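Long-range contacts in glutamyl endopeptidase (Staphylococcus epidermidis, PDB 6PYM), which hydrolyses proteins as a secreted serine endopeptidase, preferring to cut on the carbonyl side of acidic residues: residues N128-G133 with M143-G148; E157-L162 with Y192-Y197; T116-T121 with Q179-H184. The protein carries 1 engineered substitution. All blocks are in the same frame, centred on the assembly; numbering follows the deposited sequence.

Contact 1: residues N128-G133 with M143-G148; sequences NITVTG and MWESVG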
loop_
_atom_site.group_PDB
_atom_site.type_symbol
_atom_site.label_atom_id
_atom_site.label_comp_id
_atom_site.label_asym_id
_atom_site.label_seq_id
_atom_site.Cartn_x
_atom_site.Cartn_y
_atom_site.Cartn_z
ATOM N N ASN A 128 1.105 -9.561 -15.739
ATOM C CA ASN A 128 0.699 -8.163 -15.804
ATOM C C ASN A 128 0.095 -7.737 -14.473
ATOM O O ASN A 128 -0.804 -8.399 -13.946
ATOM C CB ASN A 128 -0.341 -7.981 -16.907
ATOM C CG ASN A 128 0.229 -8.198 -18.292
ATOM O OD1 ASN A 128 1.326 -7.750 -18.604
ATOM N ND2 ASN A 128 -0.528 -8.888 -19.137
ATOM N N ILE A 129 0.584 -6.618 -13.935
ATOM C CA ILE A 129 0.211 -6.150 -12.606
ATOM C C ILE A 129 0.040 -4.636 -12.637
ATOM O O ILE A 129 0.365 -3.966 -13.619
ATOM C CB ILE A 129 1.260 -6.547 -11.548
ATOM C CG1 ILE A 129 2.628 -5.984 -11.939
ATOM C CG2 ILE A 129 1.314 -8.076 -11.378
ATOM C CD1 ILE A 129 3.594 -5.870 -10.790
ATOM N N THR A 130 -0.473 -4.099 -11.530
ATOM C CA THR A 130 -0.506 -2.665 -11.298
ATOM C C THR A 130 0.048 -2.355 -9.916
ATOM O O THR A 130 0.007 -3.192 -9.010
ATOM C CB THR A 130 -1.923 -2.090 -11.401
ATOM O OG1 THR A 130 -2.808 -2.811 -10.530
ATOM C CG2 THR A 130 -2.442 -2.165 -12.830
ATOM N N VAL A 131 0.568 -1.139 -9.765
ATOM C CA VAL A 131 0.927 -0.578 -8.465
ATOM C C VAL A 131 0.167 0.730 -8.349
ATOM O O VAL A 131 0.309 1.607 -9.212
ATOM C CB VAL A 131 2.446 -0.380 -8.311
ATOM C CG1 VAL A 131 2.768 0.366 -7.015
ATOM C CG2 VAL A 131 3.129 -1.726 -8.313
ATOM N N THR A 132 -0.632 0.865 -7.297
ATOM C CA THR A 132 -1.568 1.973 -7.198
ATOM C C THR A 132 -1.398 2.659 -5.855
ATOM O O THR A 132 -1.380 1.999 -4.813
ATOM C CB THR A 132 -2.992 1.477 -7.438
ATOM O OG1 THR A 132 -3.026 0.897 -8.746
ATOM C CG2 THR A 132 -4.013 2.617 -7.348
ATOM N N GLY A 133 -1.255 3.977 -5.888
ATOM C CA GLY A 133 -0.939 4.723 -4.690
ATOM C C GLY A 133 -0.750 6.186 -5.013
ATOM O O GLY A 133 -1.386 6.696 -5.944
ATOM N N MET A 143 -4.508 9.799 -6.509
ATOM C CA MET A 143 -4.253 8.371 -6.654
ATOM C C MET A 143 -3.950 8.046 -8.112
ATOM O O MET A 143 -4.679 8.488 -9.012
ATOM C CB MET A 143 -5.474 7.582 -6.180
ATOM C CG MET A 143 -5.236 6.086 -6.155
ATOM S SD MET A 143 -6.708 5.068 -5.904
ATOM C CE MET A 143 -7.258 5.600 -4.277
ATOM N N TRP A 144 -2.880 7.279 -8.341
ATOM C CA TRP A 144 -2.425 6.932 -9.678
ATOM C C TRP A 144 -2.142 5.442 -9.744
ATOM O O TRP A 144 -1.580 4.859 -8.807
ATOM C CB TRP A 144 -1.149 7.719 -10.077
ATOM C CG TRP A 144 -1.418 9.169 -10.157
ATOM C CD1 TRP A 144 -1.654 10.012 -9.114
ATOM C CD2 TRP A 144 -1.537 9.954 -11.347
ATOM N NE1 TRP A 144 -1.926 11.282 -9.579
ATOM C CE2 TRP A 144 -1.862 11.267 -10.947
ATOM C CE3 TRP A 144 -1.405 9.676 -12.711
ATOM C CZ2 TRP A 144 -2.037 12.306 -11.865
ATOM C CZ3 TRP A 144 -1.597 10.704 -13.617
ATOM C CH2 TRP A 144 -1.901 12.001 -13.187
ATOM N N GLU A 145 -2.511 4.832 -10.859
ATOM C CA GLU A 145 -2.270 3.428 -11.141
ATOM C C GLU A 145 -1.177 3.317 -12.195
ATOM O O GLU A 145 -1.270 3.935 -13.266
ATOM C CB GLU A 145 -3.556 2.808 -11.674
ATOM C CG GLU A 145 -3.449 1.382 -12.135
ATOM C CD GLU A 145 -4.795 0.848 -12.581
ATOM O OE1 GLU A 145 -5.170 1.067 -13.758
ATOM O OE2 GLU A 145 -5.506 0.249 -11.748
ATOM N N SER A 146 -0.152 2.525 -11.902
ATOM C CA SER A 146 0.976 2.296 -12.794
ATOM C C SER A 146 0.952 0.850 -13.270
ATOM O O SER A 146 0.780 -0.066 -12.460
ATOM C CB SER A 146 2.276 2.585 -12.048
ATOM O OG SER A 146 3.375 2.426 -12.926
ATOM N N VAL A 147 1.142 0.649 -14.573
ATOM C CA VAL A 147 0.916 -0.626 -15.250
ATOM C C VAL A 147 2.250 -1.218 -15.703
ATOM O O VAL A 147 3.071 -0.518 -16.305
ATOM C CB VAL A 147 -0.002 -0.412 -16.466
ATOM C CG1 VAL A 147 -0.084 -1.665 -17.321
ATOM C CG2 VAL A 147 -1.393 0.036 -16.019
ATOM N N GLY A 148 2.444 -2.511 -15.469
ATOM C CA GLY A 148 3.636 -3.171 -15.974
ATOM C C GLY A 148 3.623 -4.658 -15.686
ATOM O O GLY A 148 2.561 -5.261 -15.511
HETATM O O HOH W 1 1.151 -4.887 -18.367
HETATM O O HOH W 2 -4.752 -1.092 -9.568
HETATM O O HOH W 3 1.158 4.361 -8.726
#

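Contact 2: residues E157-L162 with Y192-Y197; sequences ELRYDL and YNSSVY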
loop_
_atom_site.group_PDB
_atom_site.type_symbol
_atom_site.label_atom_id
_atom_site.label_comp_id
_atom_site.label_asym_id
_atom_site.label_seq_id
_atom_site.Cartn_x
_atom_site.Cartn_y
_atom_site.Cartn_z
ATOM N N GLU A 157 11.056 -10.766 -2.082
ATOM C CA GLU A 157 11.269 -9.675 -3.021
ATOM C C GLU A 157 10.531 -9.974 -4.316
ATOM O O GLU A 157 10.705 -11.045 -4.903
ATOM C CB GLU A 157 12.774 -9.516 -3.281
ATOM C CG GLU A 157 13.147 -8.546 -4.399
ATOM C CD GLU A 157 13.422 -7.130 -3.916
ATOM O OE1 GLU A 157 13.010 -6.802 -2.789
ATOM O OE2 GLU A 157 14.041 -6.343 -4.678
ATOM N N LEU A 158 9.708 -9.029 -4.762
ATOM C CA LEU A 158 9.074 -9.101 -6.076
ATOM C C LEU A 158 9.356 -7.789 -6.790
ATOM O O LEU A 158 9.071 -6.716 -6.247
ATOM C CB LEU A 158 7.556 -9.386 -5.985
ATOM C CG LEU A 158 6.792 -9.559 -7.316
ATOM C CD1 LEU A 158 5.617 -10.512 -7.184
ATOM C CD2 LEU A 158 6.299 -8.216 -7.850
ATOM N N ARG A 159 9.924 -7.872 -7.992
ATOM C CA ARG A 159 10.317 -6.694 -8.750
ATOM C C ARG A 159 9.513 -6.593 -10.034
ATOM O O ARG A 159 9.016 -7.593 -10.561
ATOM C CB ARG A 159 11.804 -6.743 -9.110
ATOM C CG ARG A 159 12.717 -6.835 -7.908
ATOM C CD ARG A 159 14.139 -7.119 -8.334
ATOM N NE ARG A 159 15.019 -7.196 -7.174
ATOM C CZ ARG A 159 16.263 -7.664 -7.200
ATOM N NH1 ARG A 159 16.790 -8.108 -8.333
ATOM N NH2 ARG A 159 16.979 -7.693 -6.085
ATOM N N TYR A 160 9.429 -5.369 -10.556
ATOM C CA TYR A 160 8.613 -5.100 -11.733
ATOM C C TYR A 160 9.215 -3.965 -12.550
ATOM O O TYR A 160 10.078 -3.214 -12.080
ATOM C CB TYR A 160 7.145 -4.810 -11.370
ATOM C CG TYR A 160 6.954 -4.170 -10.012
ATOM C CD1 TYR A 160 7.233 -2.821 -9.794
ATOM C CD2 TYR A 160 6.485 -4.918 -8.949
ATOM C CE1 TYR A 160 7.047 -2.251 -8.549
ATOM C CE2 TYR A 160 6.306 -4.366 -7.704
ATOM C CZ TYR A 160 6.583 -3.033 -7.501
ATOM O OH TYR A 160 6.390 -2.507 -6.248
ATOM N N ASP A 161 8.721 -3.841 -13.785
ATOM C CA ASP A 161 9.253 -2.908 -14.776
ATOM C C ASP A 161 8.427 -1.632 -14.914
ATOM O O ASP A 161 8.702 -0.819 -15.803
ATOM C CB ASP A 161 9.425 -3.596 -16.141
ATOM C CG ASP A 161 8.102 -3.911 -16.834
ATOM O OD1 ASP A 161 7.019 -3.553 -16.341
ATOM O OD2 ASP A 161 8.150 -4.534 -17.922
ATOM N N LEU A 162 7.435 -1.434 -14.059
ATOM C CA LEU A 162 6.581 -0.259 -14.094
ATOM C C LEU A 162 7.186 0.860 -13.247
ATOM O O LEU A 162 7.962 0.616 -12.319
ATOM C CB LEU A 162 5.176 -0.614 -13.604
ATOM C CG LEU A 162 5.054 -1.254 -12.218
ATOM C CD1 LEU A 162 4.937 -0.205 -11.108
ATOM C CD2 LEU A 162 3.882 -2.240 -12.170
ATOM N N TYR A 192 14.777 -1.432 -11.952
ATOM C CA TYR A 192 13.515 -2.065 -11.587
ATOM C C TYR A 192 12.963 -1.341 -10.370
ATOM O O TYR A 192 13.672 -0.593 -9.692
ATOM C CB TYR A 192 13.681 -3.561 -11.267
ATOM C CG TYR A 192 14.771 -3.836 -10.268
ATOM C CD1 TYR A 192 14.575 -3.623 -8.905
ATOM C CD2 TYR A 192 16.018 -4.275 -10.689
ATOM C CE1 TYR A 192 15.585 -3.856 -7.996
ATOM C CE2 TYR A 192 17.030 -4.519 -9.789
ATOM C CZ TYR A 192 16.814 -4.298 -8.446
ATOM O OH TYR A 192 17.835 -4.534 -7.552
ATOM N N ASN A 193 11.691 -1.599 -10.091
ATOM C CA ASN A 193 11.090 -1.254 -8.815
ATOM C C ASN A 193 10.761 -2.527 -8.044
ATOM O O ASN A 193 10.649 -3.610 -8.622
ATOM C CB ASN A 193 9.876 -0.349 -9.017
ATOM C CG ASN A 193 10.294 1.057 -9.381
ATOM O OD1 ASN A 193 11.016 1.706 -8.618
ATOM N ND2 ASN A 193 9.918 1.510 -10.569
ATOM N N SER A 194 10.644 -2.385 -6.724
ATOM C CA SER A 194 10.633 -3.519 -5.813
ATOM C C SER A 194 9.507 -3.425 -4.796
ATOM O O SER A 194 9.157 -2.343 -4.318
ATOM C CB SER A 194 11.933 -3.587 -5.003
ATOM O OG SER A 194 13.076 -3.697 -5.830
ATOM N N SER A 195 9.016 -4.599 -4.408
ATOM C CA SER A 195 7.987 -4.748 -3.397
ATOM C C SER A 195 8.340 -5.899 -2.466
ATOM O O SER A 195 9.131 -6.793 -2.801
ATOM C CB SER A 195 6.628 -5.028 -4.044
ATOM O OG SER A 195 6.601 -6.296 -4.689
ATOM N N VAL A 196 7.744 -5.854 -1.278
ATOM C CA VAL A 196 7.740 -6.995 -0.372
ATOM C C VAL A 196 6.724 -7.991 -0.896
ATOM O O VAL A 196 5.526 -7.691 -0.968
ATOM C CB VAL A 196 7.389 -6.578 1.063
ATOM C CG1 VAL A 196 7.463 -7.794 1.993
ATOM C CG2 VAL A 196 8.308 -5.471 1.534
ATOM N N TYR A 197 7.198 -9.180 -1.249
ATOM C CA TYR A 197 6.346 -10.237 -1.773
ATOM C C TYR A 197 5.608 -10.911 -0.625
ATOM O O TYR A 197 6.223 -11.307 0.370
ATOM C CB TYR A 197 7.240 -11.253 -2.469
ATOM C CG TYR A 197 6.546 -12.375 -3.193
ATOM C CD1 TYR A 197 5.487 -12.131 -4.054
ATOM C CD2 TYR A 197 6.988 -13.681 -3.052
ATOM C CE1 TYR A 197 4.877 -13.154 -4.747
ATOM C CE2 TYR A 197 6.380 -14.715 -3.740
ATOM C CZ TYR A 197 5.329 -14.442 -4.584
ATOM O OH TYR A 197 4.717 -15.456 -5.279
#

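Contact 3: residues T116-T121 with Q179-H184; sequences TISSNT and QVIGIH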
loop_
_atom_site.group_PDB
_atom_site.type_symbol
_atom_site.label_atom_id
_atom_site.label_comp_id
_atom_site.label_asym_id
_atom_site.label_seq_id
_atom_site.Cartn_x
_atom_site.Cartn_y
_atom_site.Cartn_z
ATOM N N THR A 116 -8.368 -7.729 -0.735
ATOM C CA THR A 116 -8.087 -9.156 -0.754
ATOM C C THR A 116 -6.603 -9.367 -1.007
ATOM O O THR A 116 -6.037 -8.776 -1.930
ATOM C CB THR A 116 -8.892 -9.823 -1.872
ATOM O OG1 THR A 116 -10.294 -9.613 -1.657
ATOM C CG2 THR A 116 -8.612 -11.322 -1.916
ATOM N N ILE A 117 -5.978 -10.200 -0.184
ATOM C CA ILE A 117 -4.577 -10.578 -0.330
ATOM C C ILE A 117 -4.504 -11.828 -1.192
ATOM O O ILE A 117 -5.289 -12.768 -1.003
ATOM C CB ILE A 117 -3.970 -10.869 1.053
ATOM C CG1 ILE A 117 -4.217 -9.717 2.033
ATOM C CG2 ILE A 117 -2.495 -11.231 0.921
ATOM C CD1 ILE A 117 -3.631 -8.390 1.610
ATOM N N SER A 118 -3.544 -11.875 -2.107
ATOM C CA SER A 118 -3.315 -13.096 -2.872
ATOM C C SER A 118 -2.531 -14.117 -2.054
ATOM O O SER A 118 -1.599 -13.774 -1.326
ATOM C CB SER A 118 -2.531 -12.773 -4.139
ATOM O OG SER A 118 -2.282 -13.950 -4.891
ATOM N N SER A 119 -2.913 -15.390 -2.198
ATOM C CA SER A 119 -2.091 -16.481 -1.694
ATOM C C SER A 119 -0.775 -16.585 -2.450
ATOM O O SER A 119 0.160 -17.233 -1.964
ATOM C CB SER A 119 -2.837 -17.802 -1.852
ATOM O OG SER A 119 -2.903 -18.153 -3.224
ATOM N N ASN A 120 -0.695 -15.965 -3.630
ATOM C CA ASN A 120 0.490 -15.949 -4.480
ATOM C C ASN A 120 0.845 -17.322 -5.043
ATOM O O ASN A 120 1.939 -17.510 -5.573
ATOM C CB ASN A 120 1.684 -15.250 -3.818
ATOM C CG ASN A 120 1.637 -13.742 -3.998
ATOM O OD1 ASN A 120 1.383 -13.259 -5.098
ATOM N ND2 ASN A 120 1.865 -12.998 -2.925
ATOM N N THR A 121 -0.093 -18.273 -4.989
ATOM C CA THR A 121 0.162 -19.611 -5.518
ATOM C C THR A 121 0.400 -19.594 -7.025
ATOM O O THR A 121 1.116 -20.458 -7.549
ATOM C CB THR A 121 -0.996 -20.553 -5.160
ATOM O OG1 THR A 121 -0.664 -21.892 -5.548
ATOM C CG2 THR A 121 -2.267 -20.135 -5.868
ATOM N N GLN A 179 -6.149 -8.595 -6.467
ATOM C CA GLN A 179 -5.655 -9.059 -5.183
ATOM C C GLN A 179 -4.250 -8.520 -4.955
ATOM O O GLN A 179 -3.471 -8.365 -5.897
ATOM C CB GLN A 179 -5.599 -10.586 -5.160
ATOM C CG GLN A 179 -6.910 -11.250 -5.554
ATOM C CD GLN A 179 -6.741 -12.725 -5.863
ATOM O OE1 GLN A 179 -5.660 -13.173 -6.250
ATOM N NE2 GLN A 179 -7.818 -13.499 -5.686
ATOM N N VAL A 180 -3.927 -8.266 -3.692
ATOM C CA VAL A 180 -2.625 -7.707 -3.335
ATOM C C VAL A 180 -1.590 -8.826 -3.292
ATOM O O VAL A 180 -1.692 -9.744 -2.471
ATOM C CB VAL A 180 -2.691 -6.971 -1.989
ATOM C CG1 VAL A 180 -1.333 -6.364 -1.639
ATOM C CG2 VAL A 180 -3.776 -5.908 -1.996
ATOM N N ILE A 181 -0.587 -8.739 -4.166
ATOM C CA ILE A 181 0.495 -9.716 -4.207
ATOM C C ILE A 181 1.742 -9.227 -3.479
ATOM O O ILE A 181 2.609 -10.050 -3.137
ATOM C CB ILE A 181 0.844 -10.118 -5.658
ATOM C CG1 ILE A 181 1.409 -8.931 -6.447
ATOM C CG2 ILE A 181 -0.364 -10.748 -6.349
ATOM C CD1 ILE A 181 1.901 -9.315 -7.840
ATOM N N GLY A 182 1.866 -7.922 -3.250
ATOM C CA GLY A 182 3.040 -7.355 -2.613
ATOM C C GLY A 182 2.768 -5.930 -2.189
ATOM O O GLY A 182 1.719 -5.359 -2.498
ATOM N N ILE A 183 3.735 -5.366 -1.466
ATOM C CA ILE A 183 3.676 -3.985 -0.991
ATOM C C ILE A 183 4.918 -3.280 -1.526
ATOM O O ILE A 183 6.044 -3.607 -1.128
ATOM C CB ILE A 183 3.594 -3.907 0.541
ATOM C CG1 ILE A 183 2.343 -4.635 1.069
ATOM C CG2 ILE A 183 3.649 -2.458 1.017
ATOM C CD1 ILE A 183 1.014 -4.025 0.633
ATOM N N HIS A 184 4.718 -2.321 -2.427
ATOM C CA HIS A 184 5.820 -1.581 -3.020
ATOM C C HIS A 184 6.647 -0.897 -1.938
ATOM O O HIS A 184 6.099 -0.369 -0.969
ATOM C CB HIS A 184 5.237 -0.514 -3.943
ATOM C CG HIS A 184 6.264 0.389 -4.518
ATOM N ND1 HIS A 184 7.106 0.004 -5.539
ATOM C CD2 HIS A 184 6.632 1.641 -4.167
ATOM C CE1 HIS A 184 7.931 0.997 -5.808
ATOM N NE2 HIS A 184 7.666 2.003 -4.989
HETATM O O HOH W 4 -4.514 -15.398 -5.520
#

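Contact 1: residues N128-G133 with M143-G148
Ile129 with Gly148, Val131 with Ser146 and Gly133 with Trp144 are the hydrogen-bonded pairs of an antiparallel beta hairpin, its two strand segments 4.6 Å apart at their axes and running at 159° to each other. The hairpin belongs to the second of the two beta domains of the chymotrypsin-like fold. Six backbone bonds join it; at the Ile129 end the N-H of Ile129 meets Gly148 O at 2.9 Å, almost straight at 173°. The two non-hydrogen-bonded pairs, Thr130 with Val147 and Thr132 with Glu145, put their side chains together on one face. There Glu145 does most of the touching. With CG anti to the backbone N (chi1 175°) and the next bond extended, its chain slants over both threonines: Glu145 CG packs 3.4 Å from Thr132 OG1 and 3.8 Å from Thr130 CG2. Thr130 CG2 also meets the CG2 methyl of Val147. One water draws the polar ends together, bonding to the hydroxyls of Thr130 and Thr132 and donating to Glu145 OE2 over 2.7 Å. That carboxylate oxygen has a second partner in Tyr19 OH. On the other face Ile129, Val131 and Ser146 are buried: Ile129 and Val131 lean on Tyr160 and Val173, while Ser146 OG bonds to Ser163 O. Val131 lies about 9 Å, side chain to side chain, from Ala169, the engineered replacement at the predicted charge-relay serine position. Strand 172-174 runs along the outer edge of 128-133, and strand 8-11 along that of 143-148. Near the Gly133 end a second water donates to Val131 O at 2.9 Å and to Trp144 O at 2.8 Å, so each of these carbonyls, already bound to an N-H across the hairpin, accepts twice.

Contact 2: residues E157-L162 with Y192-Y197
Arg159 lays its guanidinium flat on the ring of Tyr192, the two planes only 6° apart and their centres separated by 4.2 Å. The cation sits off-centre, toward the hydroxyl end of the ring, while the methylene before it comes over the face, a little toward the rim: Arg159 CD is 3.6 Å from the Tyr192 ring centroid, a CH-pi contact. What holds the guanidinium in this rotation is Glu157, two residues back on the same strand. Its chain bends at chi2 (93°) and brings the carboxylate to the guanidinium edge, where Arg159 NE and Glu157 OE2 form a 2.8 Å salt bridge in the guanidinium plane, using the anti lone pair of the oxygen. Ser194 OG lies 3.0 Å from the same Glu157 OE2, and Tyr185 OH binds the other carboxylate oxygen. Tyr152 adds a further cation-pi partner to Arg159.

Between the strands, Leu158 O accepts twice from one residue, from Ser195 N at 2.8 Å and from Ser195 OG at 3.0 Å. The side chains of Leu158, Tyr160, Asn193 and Ser195 lie on the face away from Arg159. Leu158 CD1 reaches on to Tyr197 CD1 at 3.5 Å. The side chains of Tyr160 and Asn193 cross at about a right angle, ring and amide planes 41° apart, with the backbone O of Asn193 over one ring face near the rim; Tyr160 OH bonds to His184 ND1. Asn193 ND2 donates to Leu162 O at 2.8 Å, pinning the chain where strand 157-160 has ended. Asn193 OD1 receives the amino group of Val1, tying the N terminus to the sheet. Strands 157-160 and 192-197 pair antiparallel in the second beta domain of a chymotrypsin-like protease, the domain that in this fold contributes the walls of the S1 specificity pocket.

Contact 3: residues T116-T121 with Q179-H184
Asn120 ND2 is held by two carbonyls: it donates to Ile181 O at 3.0 Å and also to Ile198 O. The side chains of Asn120 and Ile181 cross at about a right angle, and Asn120 OD1 lies 3.2 Å from Ile181 CB; that oxygen finds its polar partner in Thr123 OG1. Asn120 itself has the left-handed backbone conformation (phi 66°), and the turn is held by Ser118 OG, which accepts from Asn120 N: an ST turn. The same hydroxyl donates to a water at 2.7 Å, and this water donates to Gln179 OE1 at 2.6 Å, linking two side chains that do not bond directly. The backbones meet in a single bridge between Ile117 and Val180. Val180 N binds Thr116 O at 2.8 Å, in the carbonyl plane, whereas Ser118 N approaches Val180 O, also at 2.8 Å, from above its carbonyl plane (41° out). Ile117 swings CD1 back to within 4.0 Å of Val180 CB. Around this contact, Ile117 also touches Val41 of strand 34-42 in the first beta barrel, and its backbone pairs with the C-terminal residues Asn214 and Gln216. Val180 and Ile181 rest on strand 172-174, Asn120 abuts Tyr197 of strand 192-197, and Ser119 O takes a bond from Gln203 of helix 200-209.

How the contacts relate
From the N terminus, residues 116-121 come first and wait 57 residues for 179-184 to close contact 3. Inside that loop, contact 1 closes early as a local hairpin. Contact 2 opens at 157-162, within the same loop, but closes only at 192-197, beyond it; contacts 2 and 3 therefore cross. All three reach one antiparallel sheet: strand 143-154 leads into 157-160, and 180-188 into 192-197. These last two are sheet neighbours, and contacts 2 and 3 meet there, Val196 N probably bonding to Ile183 O. Contacts 1 and 3 meet through Ile129 CG2 and Ile181 CD1. Together they tie the hairpin, the strands after it and the loop before it into the second beta domain.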